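Local atomic coordinates of ribokinase, putative (PDB entry 3B1N), a protein that binds ADP and the nucleoside analogue mizoribine, and is probably a nucleoside kinase of the pfkB (ribokinase) family. Residues L70-A75 with V94-S100; Y55-G61 with Q290-R296; A270-L275 with F303-Y309. All coordinates share one frame; numbering follows the deposited sequence.

Contact 1: L70-A75 with V94-S100; sequences LGAVDA and VLPDTYS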
loop_
_atom_site.group_PDB
_atom_site.type_symbol
_atom_site.label_atom_id
_atom_site.label_comp_id
_atom_site.label_asym_id
_atom_site.label_seq_id
_atom_site.Cartn_x
_atom_site.Cartn_y
_atom_site.Cartn_z
ATOM N N LEU B 70 -15.088 -2.709 -18.071
ATOM C CA LEU B 70 -15.683 -2.534 -16.728
ATOM C C LEU B 70 -16.503 -3.777 -16.362
ATOM O O LEU B 70 -16.798 -4.617 -17.238
ATOM C CB LEU B 70 -16.618 -1.318 -16.669
ATOM C CG LEU B 70 -15.862 0.017 -16.619
ATOM C CD1 LEU B 70 -16.933 1.124 -16.893
ATOM C CD2 LEU B 70 -15.206 0.188 -15.249
ATOM N N GLY B 71 -16.818 -3.920 -15.079
ATOM C CA GLY B 71 -17.623 -5.092 -14.624
ATOM C C GLY B 71 -19.036 -4.625 -14.310
ATOM O O GLY B 71 -19.197 -3.625 -13.618
ATOM N N ALA B 72 -20.059 -5.334 -14.789
ATOM C CA ALA B 72 -21.443 -4.910 -14.573
ATOM C C ALA B 72 -21.870 -4.702 -13.143
ATOM O O ALA B 72 -22.777 -3.909 -12.876
ATOM C CB ALA B 72 -22.409 -5.895 -15.253
ATOM N N VAL B 73 -21.270 -5.420 -12.196
ATOM C CA VAL B 73 -21.736 -5.321 -10.836
ATOM C C VAL B 73 -21.626 -3.899 -10.345
ATOM O O VAL B 73 -22.484 -3.442 -9.589
ATOM C CB VAL B 73 -20.957 -6.278 -9.885
ATOM C CG1 VAL B 73 -21.361 -6.069 -8.367
ATOM C CG2 VAL B 73 -21.188 -7.697 -10.293
ATOM N N ASP B 74 -20.538 -3.202 -10.723
ATOM C CA ASP B 74 -20.328 -1.864 -10.162
ATOM C C ASP B 74 -19.906 -0.847 -11.208
ATOM O O ASP B 74 -19.452 0.212 -10.848
ATOM C CB ASP B 74 -19.348 -1.925 -8.994
ATOM C CG ASP B 74 -18.030 -2.515 -9.377
ATOM O OD1 ASP B 74 -17.839 -2.852 -10.570
ATOM O OD2 ASP B 74 -17.178 -2.651 -8.450
ATOM N N ALA B 75 -20.172 -1.147 -12.478
ATOM C CA ALA B 75 -19.838 -0.200 -13.574
ATOM C C ALA B 75 -20.691 1.067 -13.579
ATOM O O ALA B 75 -20.209 2.099 -14.097
ATOM C CB ALA B 75 -19.950 -0.849 -14.903
ATOM N N VAL B 94 -18.773 -3.530 -21.017
ATOM C CA VAL B 94 -19.185 -3.923 -19.671
ATOM C C VAL B 94 -19.413 -5.437 -19.593
ATOM O O VAL B 94 -20.260 -5.972 -20.321
ATOM C CB VAL B 94 -20.455 -3.189 -19.270
ATOM C CG1 VAL B 94 -20.902 -3.633 -17.870
ATOM C CG2 VAL B 94 -20.188 -1.677 -19.266
ATOM N N LEU B 95 -18.699 -6.123 -18.703
ATOM C CA LEU B 95 -18.834 -7.598 -18.614
ATOM C C LEU B 95 -19.820 -8.015 -17.554
ATOM O O LEU B 95 -19.771 -7.568 -16.404
ATOM C CB LEU B 95 -17.492 -8.231 -18.279
ATOM C CG LEU B 95 -16.291 -7.763 -19.076
ATOM C CD1 LEU B 95 -15.011 -8.475 -18.558
ATOM C CD2 LEU B 95 -16.522 -7.999 -20.557
ATOM N N PRO B 96 -20.755 -8.921 -17.899
ATOM C CA PRO B 96 -21.796 -9.287 -16.935
ATOM C C PRO B 96 -21.256 -10.015 -15.740
ATOM O O PRO B 96 -20.236 -10.701 -15.832
ATOM C CB PRO B 96 -22.728 -10.246 -17.737
ATOM C CG PRO B 96 -22.451 -9.938 -19.105
ATOM C CD PRO B 96 -21.046 -9.405 -19.254
ATOM N N ASP B 97 -21.912 -9.789 -14.595
ATOM C CA ASP B 97 -21.622 -10.558 -13.369
ATOM C C ASP B 97 -20.150 -10.511 -12.954
ATOM O O ASP B 97 -19.575 -11.483 -12.399
ATOM C CB ASP B 97 -22.112 -12.027 -13.524
ATOM C CG ASP B 97 -22.118 -12.774 -12.210
ATOM O OD1 ASP B 97 -21.630 -13.941 -12.163
ATOM O OD2 ASP B 97 -22.583 -12.179 -11.215
ATOM N N THR B 98 -19.532 -9.357 -13.197
ATOM C CA THR B 98 -18.087 -9.171 -12.951
ATOM C C THR B 98 -17.896 -7.845 -12.209
ATOM O O THR B 98 -18.683 -6.906 -12.433
ATOM C CB THR B 98 -17.317 -9.137 -14.314
ATOM O OG1 THR B 98 -17.512 -10.378 -14.980
ATOM C CG2 THR B 98 -15.825 -8.955 -14.158
ATOM N N TYR B 99 -16.862 -7.777 -11.373
ATOM C CA TYR B 99 -16.517 -6.509 -10.713
ATOM C C TYR B 99 -15.538 -5.737 -11.588
ATOM O O TYR B 99 -14.700 -6.339 -12.257
ATOM C CB TYR B 99 -15.915 -6.728 -9.320
ATOM C CG TYR B 99 -16.955 -7.158 -8.292
ATOM C CD1 TYR B 99 -17.514 -6.218 -7.424
ATOM C CD2 TYR B 99 -17.352 -8.495 -8.192
ATOM C CE1 TYR B 99 -18.455 -6.626 -6.444
ATOM C CE2 TYR B 99 -18.303 -8.883 -7.246
ATOM C CZ TYR B 99 -18.832 -7.938 -6.403
ATOM O OH TYR B 99 -19.753 -8.314 -5.467
ATOM N N SER B 100 -15.623 -4.396 -11.543
ATOM C CA SER B 100 -14.599 -3.586 -12.172
ATOM C C SER B 100 -13.279 -3.678 -11.425
ATOM O O SER B 100 -13.246 -3.992 -10.221
ATOM C CB SER B 100 -15.062 -2.120 -12.228
ATOM O OG SER B 100 -16.349 -2.044 -12.808
HETATM O O HOH W 1 -14.793 -3.366 -8.071
#
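Asp74 OD1 is gripped twice by Ser100. The backbone N of Ser100 comes to the syn lone pair of OD1 at 2.9 Å, nearly straight (166°), while Ser100 OG donates to the same OD1 at 2.8 Å from above the carboxylate plane. That hydroxyl in turn accepts the backbone N-H of Gly71, with Gly71 N 3.0 Å from Ser100 OG, so one serine ties the carboxylate to the strand end. The other oxygen, OD2, is bound to a water that also reaches Ser100 O, and forms a salt bridge with Arg44. With CG set between the backbone N and the carbonyl carbon (chi1 57°), Asp74 turns its carboxylate back to Ser100. The site lies at the C-terminal ends of the two parallel strands of the beta-alpha-beta unit of strand 64-71, helix 76-85 and strand 88-95, the last of them outermost in the large sheet of this chain. Leu95 N to Leu70 O and Ala72 N to Leu95 O, both 2.8 Å, continue the strand ladder. A type II turn from Leu95 to Thr98 then brings Thr98 O to Val73 N at 3.0 Å. Beyond it, Val73 lays CG1 over one face of the Tyr99 ring, 3.9 Å from its centroid and shifted toward the rim.

Contact 2: Y55-G61 with Q290-R296; sequences YALNLLG and QTYAPTR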
loop_
_atom_site.group_PDB
_atom_site.type_symbol
_atom_site.label_atom_id
_atom_site.label_comp_id
_atom_site.label_asym_id
_atom_site.label_seq_id
_atom_site.Cartn_x
_atom_site.Cartn_y
_atom_site.Cartn_z
ATOM N N TYR B 55 -9.927 11.816 -19.083
ATOM C CA TYR B 55 -10.503 12.941 -18.325
ATOM C C TYR B 55 -9.683 14.217 -18.634
ATOM O O TYR B 55 -10.276 15.285 -18.846
ATOM C CB TYR B 55 -10.489 12.600 -16.823
ATOM C CG TYR B 55 -11.022 13.714 -15.954
ATOM C CD1 TYR B 55 -12.393 13.918 -15.829
ATOM C CD2 TYR B 55 -10.148 14.550 -15.296
ATOM C CE1 TYR B 55 -12.892 14.979 -15.073
ATOM C CE2 TYR B 55 -10.649 15.602 -14.499
ATOM C CZ TYR B 55 -11.989 15.798 -14.413
ATOM O OH TYR B 55 -12.529 16.834 -13.651
ATOM N N ALA B 56 -8.363 14.100 -18.625
ATOM C CA ALA B 56 -7.483 15.230 -18.934
ATOM C C ALA B 56 -7.694 15.741 -20.358
ATOM O O ALA B 56 -7.849 16.953 -20.554
ATOM C CB ALA B 56 -6.032 14.872 -18.701
ATOM N N LEU B 57 -7.790 14.823 -21.308
ATOM C CA LEU B 57 -7.967 15.236 -22.711
ATOM C C LEU B 57 -9.326 15.932 -22.838
ATOM O O LEU B 57 -9.435 16.964 -23.543
ATOM C CB LEU B 57 -7.773 14.034 -23.616
ATOM C CG LEU B 57 -7.897 14.374 -25.100
ATOM C CD1 LEU B 57 -6.849 15.452 -25.433
ATOM C CD2 LEU B 57 -7.570 13.088 -25.842
ATOM N N ASN B 58 -10.350 15.435 -22.140
ATOM C CA ASN B 58 -11.696 16.011 -22.152
ATOM C C ASN B 58 -11.737 17.401 -21.531
ATOM O O ASN B 58 -12.440 18.328 -22.036
ATOM C CB ASN B 58 -12.669 15.039 -21.455
ATOM C CG ASN B 58 -14.112 15.388 -21.689
ATOM O OD1 ASN B 58 -14.560 15.426 -22.850
ATOM N ND2 ASN B 58 -14.835 15.667 -20.621
ATOM N N LEU B 59 -10.989 17.617 -20.446
ATOM C CA LEU B 59 -10.908 18.968 -19.859
ATOM C C LEU B 59 -10.355 19.955 -20.876
ATOM O O LEU B 59 -10.718 21.143 -20.837
ATOM C CB LEU B 59 -9.938 18.976 -18.671
ATOM C CG LEU B 59 -10.423 18.373 -17.364
ATOM C CD1 LEU B 59 -9.233 18.371 -16.393
ATOM C CD2 LEU B 59 -11.619 19.141 -16.767
ATOM N N LEU B 60 -9.474 19.496 -21.742
ATOM C CA LEU B 60 -8.815 20.404 -22.724
ATOM C C LEU B 60 -9.729 20.639 -23.951
ATOM O O LEU B 60 -9.402 21.463 -24.822
ATOM C CB LEU B 60 -7.468 19.876 -23.138
ATOM C CG LEU B 60 -6.397 19.951 -22.018
ATOM C CD1 LEU B 60 -5.232 19.038 -22.282
ATOM C CD2 LEU B 60 -5.946 21.467 -21.913
ATOM N N GLY B 61 -10.863 19.952 -23.981
ATOM C CA GLY B 61 -11.787 20.052 -25.136
ATOM C C GLY B 61 -11.447 19.094 -26.268
ATOM O O GLY B 61 -11.938 19.272 -27.402
ATOM N N GLN B 290 -8.959 12.440 -10.755
ATOM C CA GLN B 290 -9.840 13.189 -11.662
ATOM C C GLN B 290 -10.693 14.249 -10.965
ATOM O O GLN B 290 -11.673 14.724 -11.538
ATOM C CB GLN B 290 -10.757 12.233 -12.437
ATOM C CG GLN B 290 -10.056 11.165 -13.293
ATOM C CD GLN B 290 -11.074 10.169 -13.865
ATOM O OE1 GLN B 290 -12.249 10.549 -14.132
ATOM N NE2 GLN B 290 -10.631 8.958 -14.161
ATOM N N THR B 291 -10.333 14.696 -9.771
ATOM C CA THR B 291 -11.235 15.660 -9.139
ATOM C C THR B 291 -10.921 17.111 -9.490
ATOM O O THR B 291 -11.838 17.955 -9.432
ATOM C CB THR B 291 -11.383 15.445 -7.643
ATOM O OG1 THR B 291 -10.175 15.828 -6.984
ATOM C CG2 THR B 291 -11.672 13.992 -7.380
ATOM N N TYR B 292 -9.679 17.398 -9.887
ATOM C CA TYR B 292 -9.378 18.702 -10.481
ATOM C C TYR B 292 -10.307 18.979 -11.654
ATOM O O TYR B 292 -10.575 18.098 -12.469
ATOM C CB TYR B 292 -7.897 18.830 -10.864
ATOM C CG TYR B 292 -7.443 18.094 -12.131
ATOM C CD1 TYR B 292 -7.592 16.703 -12.263
ATOM C CD2 TYR B 292 -6.884 18.812 -13.193
ATOM C CE1 TYR B 292 -7.156 16.077 -13.435
ATOM C CE2 TYR B 292 -6.448 18.200 -14.350
ATOM C CZ TYR B 292 -6.619 16.801 -14.459
ATOM O OH TYR B 292 -6.212 16.204 -15.627
ATOM N N ALA B 293 -10.896 20.169 -11.671
ATOM C CA ALA B 293 -11.848 20.484 -12.719
ATOM C C ALA B 293 -11.670 21.934 -13.207
ATOM O O ALA B 293 -12.658 22.728 -13.186
ATOM C CB ALA B 293 -13.296 20.231 -12.205
ATOM N N PRO B 294 -10.465 22.298 -13.683
ATOM C CA PRO B 294 -10.263 23.603 -14.298
ATOM C C PRO B 294 -11.129 23.789 -15.548
ATOM O O PRO B 294 -11.342 22.854 -16.335
ATOM C CB PRO B 294 -8.766 23.607 -14.659
ATOM C CG PRO B 294 -8.505 22.118 -14.972
ATOM C CD PRO B 294 -9.317 21.389 -13.924
ATOM N N THR B 295 -11.624 25.007 -15.722
ATOM C CA THR B 295 -12.232 25.339 -16.980
ATOM C C THR B 295 -11.158 25.474 -18.020
ATOM O O THR B 295 -9.943 25.640 -17.753
ATOM C CB THR B 295 -13.023 26.661 -16.926
ATOM O OG1 THR B 295 -12.118 27.732 -16.710
ATOM C CG2 THR B 295 -14.088 26.609 -15.830
ATOM N N ARG B 296 -11.587 25.392 -19.260
ATOM C CA ARG B 296 -10.620 25.528 -20.303
ATOM C C ARG B 296 -9.954 26.918 -20.298
ATOM O O ARG B 296 -8.764 27.044 -20.519
ATOM C CB ARG B 296 -11.298 25.234 -21.647
ATOM C CG ARG B 296 -10.329 25.282 -22.739
ATOM C CD ARG B 296 -9.560 24.003 -22.696
ATOM N NE ARG B 296 -8.660 23.823 -23.833
ATOM C CZ ARG B 296 -7.521 24.485 -23.966
ATOM N NH1 ARG B 296 -7.181 25.362 -23.041
ATOM N NH2 ARG B 296 -6.747 24.253 -25.004
HETATM O O HOH W 2 -12.477 22.143 -18.695
#
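Tyr55 lies with one ring face against Gln290, whose CB sits 3.8 Å from the ring centroid in a CH-pi contact. The Gln290 side chain runs on across the ring toward Tyr55 CB, its amide plane only 24° from the ring plane. Its NE2 bonds to Asn52, a residue of the nucleoside pocket, so the glutamine joins this packing to the site. At the far end of the ring, Tyr55 OH donates to Tyr292 O at 2.6 Å, with the acceptor at the ring edge. Tyr55 also turns an edge to the face of Tyr292 in an offset edge-to-face pair, centroids 5.6 Å apart. Here the end of helix 49-59 meets the loop that leads into helix 296-307, and the helix closes with a Schellman motif at Gly61. Leu59 places CD1 over a face of the Tyr292 ring, 3.5 Å from CE2, and against the Pro294 ring. Arg296 bends at chi2 (78°) to bring NE within 2.7 Å of Leu60 O, approaching from above the carbonyl plane, while Leu60 CD2 lies over the centre of the guanidinium. The outer nitrogen NH1 makes a salt bridge with Asp300, and a water sits within hydrogen-bonding distance of Leu59 O and Pro294 O.

Contact 3: A270-L275 with F303-Y309; sequences ATAGRL and FETAFGY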
loop_
_atom_site.group_PDB
_atom_site.type_symbol
_atom_site.label_atom_id
_atom_site.label_comp_id
_atom_site.label_asym_id
_atom_site.label_seq_id
_atom_site.Cartn_x
_atom_site.Cartn_y
_atom_site.Cartn_z
ATOM N N ALA B 270 8.171 21.620 -27.150
ATOM C CA ALA B 270 8.325 22.533 -26.023
ATOM C C ALA B 270 6.976 22.925 -25.420
ATOM O O ALA B 270 6.777 23.001 -24.186
ATOM C CB ALA B 270 9.071 23.831 -26.490
ATOM N N THR B 271 6.022 23.187 -26.303
ATOM C CA THR B 271 4.715 23.638 -25.872
ATOM C C THR B 271 3.808 22.478 -25.416
ATOM O O THR B 271 3.063 22.587 -24.448
ATOM C CB THR B 271 4.015 24.480 -26.973
ATOM O OG1 THR B 271 4.904 25.556 -27.300
ATOM C CG2 THR B 271 2.696 25.071 -26.499
ATOM N N ALA B 272 3.862 21.368 -26.149
ATOM C CA ALA B 272 3.069 20.186 -25.768
ATOM C C ALA B 272 3.543 19.756 -24.391
ATOM O O ALA B 272 2.725 19.406 -23.540
ATOM C CB ALA B 272 3.280 19.047 -26.757
ATOM N N GLY B 273 4.852 19.757 -24.207
ATOM C CA GLY B 273 5.437 19.366 -22.897
ATOM C C GLY B 273 4.976 20.303 -21.802
ATOM O O GLY B 273 4.647 19.839 -20.703
ATOM N N ARG B 274 4.956 21.620 -22.064
ATOM C CA ARG B 274 4.578 22.540 -21.003
ATOM C C ARG B 274 3.097 22.400 -20.663
ATOM O O ARG B 274 2.703 22.535 -19.496
ATOM C CB ARG B 274 4.940 23.981 -21.419
ATOM C CG ARG B 274 6.413 24.222 -21.242
ATOM C CD ARG B 274 6.801 25.556 -21.881
ATOM N NE ARG B 274 8.201 25.882 -21.519
ATOM C CZ ARG B 274 9.271 25.269 -22.021
ATOM N NH1 ARG B 274 9.181 24.260 -22.895
ATOM N NH2 ARG B 274 10.497 25.674 -21.615
ATOM N N LEU B 275 2.254 22.111 -21.672
ATOM C CA LEU B 275 0.848 21.903 -21.375
ATOM C C LEU B 275 0.676 20.653 -20.485
ATOM O O LEU B 275 -0.107 20.709 -19.538
ATOM C CB LEU B 275 0.026 21.785 -22.691
ATOM C CG LEU B 275 -1.459 21.541 -22.449
ATOM C CD1 LEU B 275 -2.148 22.733 -21.766
ATOM C CD2 LEU B 275 -2.151 21.277 -23.821
ATOM N N PHE B 303 -1.487 28.661 -18.067
ATOM C CA PHE B 303 -0.376 28.416 -18.950
ATOM C C PHE B 303 0.353 29.757 -19.215
ATOM O O PHE B 303 1.570 29.811 -19.126
ATOM C CB PHE B 303 -0.872 27.824 -20.300
ATOM C CG PHE B 303 0.252 27.405 -21.214
ATOM C CD1 PHE B 303 0.636 26.043 -21.365
ATOM C CD2 PHE B 303 0.991 28.345 -21.927
ATOM C CE1 PHE B 303 1.716 25.644 -22.176
ATOM C CE2 PHE B 303 2.055 27.962 -22.721
ATOM C CZ PHE B 303 2.445 26.595 -22.881
ATOM N N GLU B 304 -0.448 30.801 -19.475
ATOM C CA GLU B 304 0.105 32.138 -19.702
ATOM C C GLU B 304 0.893 32.619 -18.487
ATOM O O GLU B 304 1.988 33.126 -18.644
ATOM C CB GLU B 304 -1.028 33.108 -20.012
ATOM C CG GLU B 304 -1.509 33.012 -21.418
ATOM C CD GLU B 304 -0.875 34.076 -22.307
ATOM O OE1 GLU B 304 -1.293 34.154 -23.482
ATOM O OE2 GLU B 304 0.032 34.816 -21.837
ATOM N N THR B 305 0.343 32.442 -17.277
ATOM C CA THR B 305 1.056 32.851 -16.064
ATOM C C THR B 305 2.355 32.089 -15.880
ATOM O O THR B 305 3.382 32.678 -15.545
ATOM C CB THR B 305 0.201 32.700 -14.832
ATOM O OG1 THR B 305 -0.922 33.583 -14.965
ATOM C CG2 THR B 305 0.984 33.087 -13.591
ATOM N N ALA B 306 2.335 30.769 -16.124
ATOM C CA ALA B 306 3.537 29.964 -15.940
ATOM C C ALA B 306 4.628 30.209 -16.961
ATOM O O ALA B 306 5.808 30.201 -16.620
ATOM C CB ALA B 306 3.176 28.436 -15.972
ATOM N N PHE B 307 4.229 30.413 -18.214
ATOM C CA PHE B 307 5.169 30.316 -19.341
ATOM C C PHE B 307 5.318 31.564 -20.188
ATOM O O PHE B 307 6.226 31.613 -20.980
ATOM C CB PHE B 307 4.799 29.142 -20.235
ATOM C CG PHE B 307 4.780 27.850 -19.498
ATOM C CD1 PHE B 307 5.950 27.390 -18.845
ATOM C CD2 PHE B 307 3.604 27.081 -19.457
ATOM C CE1 PHE B 307 5.931 26.167 -18.140
ATOM C CE2 PHE B 307 3.590 25.849 -18.737
ATOM C CZ PHE B 307 4.753 25.403 -18.113
ATOM N N GLY B 308 4.405 32.501 -20.051
ATOM C CA GLY B 308 4.553 33.828 -20.681
ATOM C C GLY B 308 4.016 33.914 -22.095
ATOM O O GLY B 308 4.189 34.943 -22.773
ATOM N N TYR B 309 3.355 32.855 -22.566
ATOM C CA TYR B 309 2.747 32.860 -23.893
ATOM C C TYR B 309 1.493 32.019 -23.933
ATOM O O TYR B 309 1.203 31.281 -22.968
ATOM C CB TYR B 309 3.747 32.441 -24.976
ATOM C CG TYR B 309 4.226 30.988 -24.968
ATOM C CD1 TYR B 309 3.718 30.071 -25.914
ATOM C CD2 TYR B 309 5.194 30.543 -24.068
ATOM C CE1 TYR B 309 4.169 28.735 -25.926
ATOM C CE2 TYR B 309 5.639 29.192 -24.067
ATOM C CZ TYR B 309 5.118 28.318 -24.997
ATOM O OH TYR B 309 5.586 27.004 -25.057
#
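Two helices and the chain just after one of them meet here through aromatic packing: helix 269-284 receives three rings from the C-terminal end of helix 296-307 and the residues that follow. The short helical segments pass steeply, their directions 112° apart and their axes 11.6 Å apart at closest approach, and side chains fill the distance. Arg274 makes the largest single contribution. Its chain runs extended from CG to NE over one face of Phe307, with CB 3.7 Å from the ring centroid in a CH-pi contact and CD 3.6 Å from Phe307 CD1. Ala306 CB lies on the opposite face of that ring. The guanidinium turns back to its own helix, where Arg274 NH1 bonds to Ala270 O at 3.0 Å, the oxygen lying in the guanidinium plane. Phe303, with CG anti to the backbone N (chi1 -174°), reaches toward helix 269-284, and Phe303 CE1 comes 3.6 Å from Leu275 N near the ring plane. Gly308 ends the helix with positive phi, and the chain beyond it brings Tyr309 alongside, its ring face over Phe303 CE2. Tyr309 OH lies 2.8 Å from Thr271 OG1, which also bonds to Asp268. The arginine therefore serves this interface mainly through its aliphatic chain, its charge probably eased by the Ala270 carbonyl; the threonine-tyrosine pair probably gives a polar link, though the Tyr309 proton has another acceptor within reach.

How the contacts relate
Contacts 2 and 3 are neighbours, with centres 16 Å apart, and they touch where Leu60 CD2 meets Leu275 CD1 at 4.0 Å. Their segments alternate along the chain, and helix 296-307 starts in contact 2 and ends in contact 3. Contact 1 stands apart, its centre 26 Å from that of contact 2 and 40 Å from that of contact 3, though helix 49-59 of contact 2 leads directly into its strand 64-71. Both ligands are close to these contacts: bound mizoribine is about 10 Å from the side chain of Ser100 and about 7 Å from that of Gln290, while ADP is about 10 Å from that of Tyr292 and about 8 Å from that of Phe307.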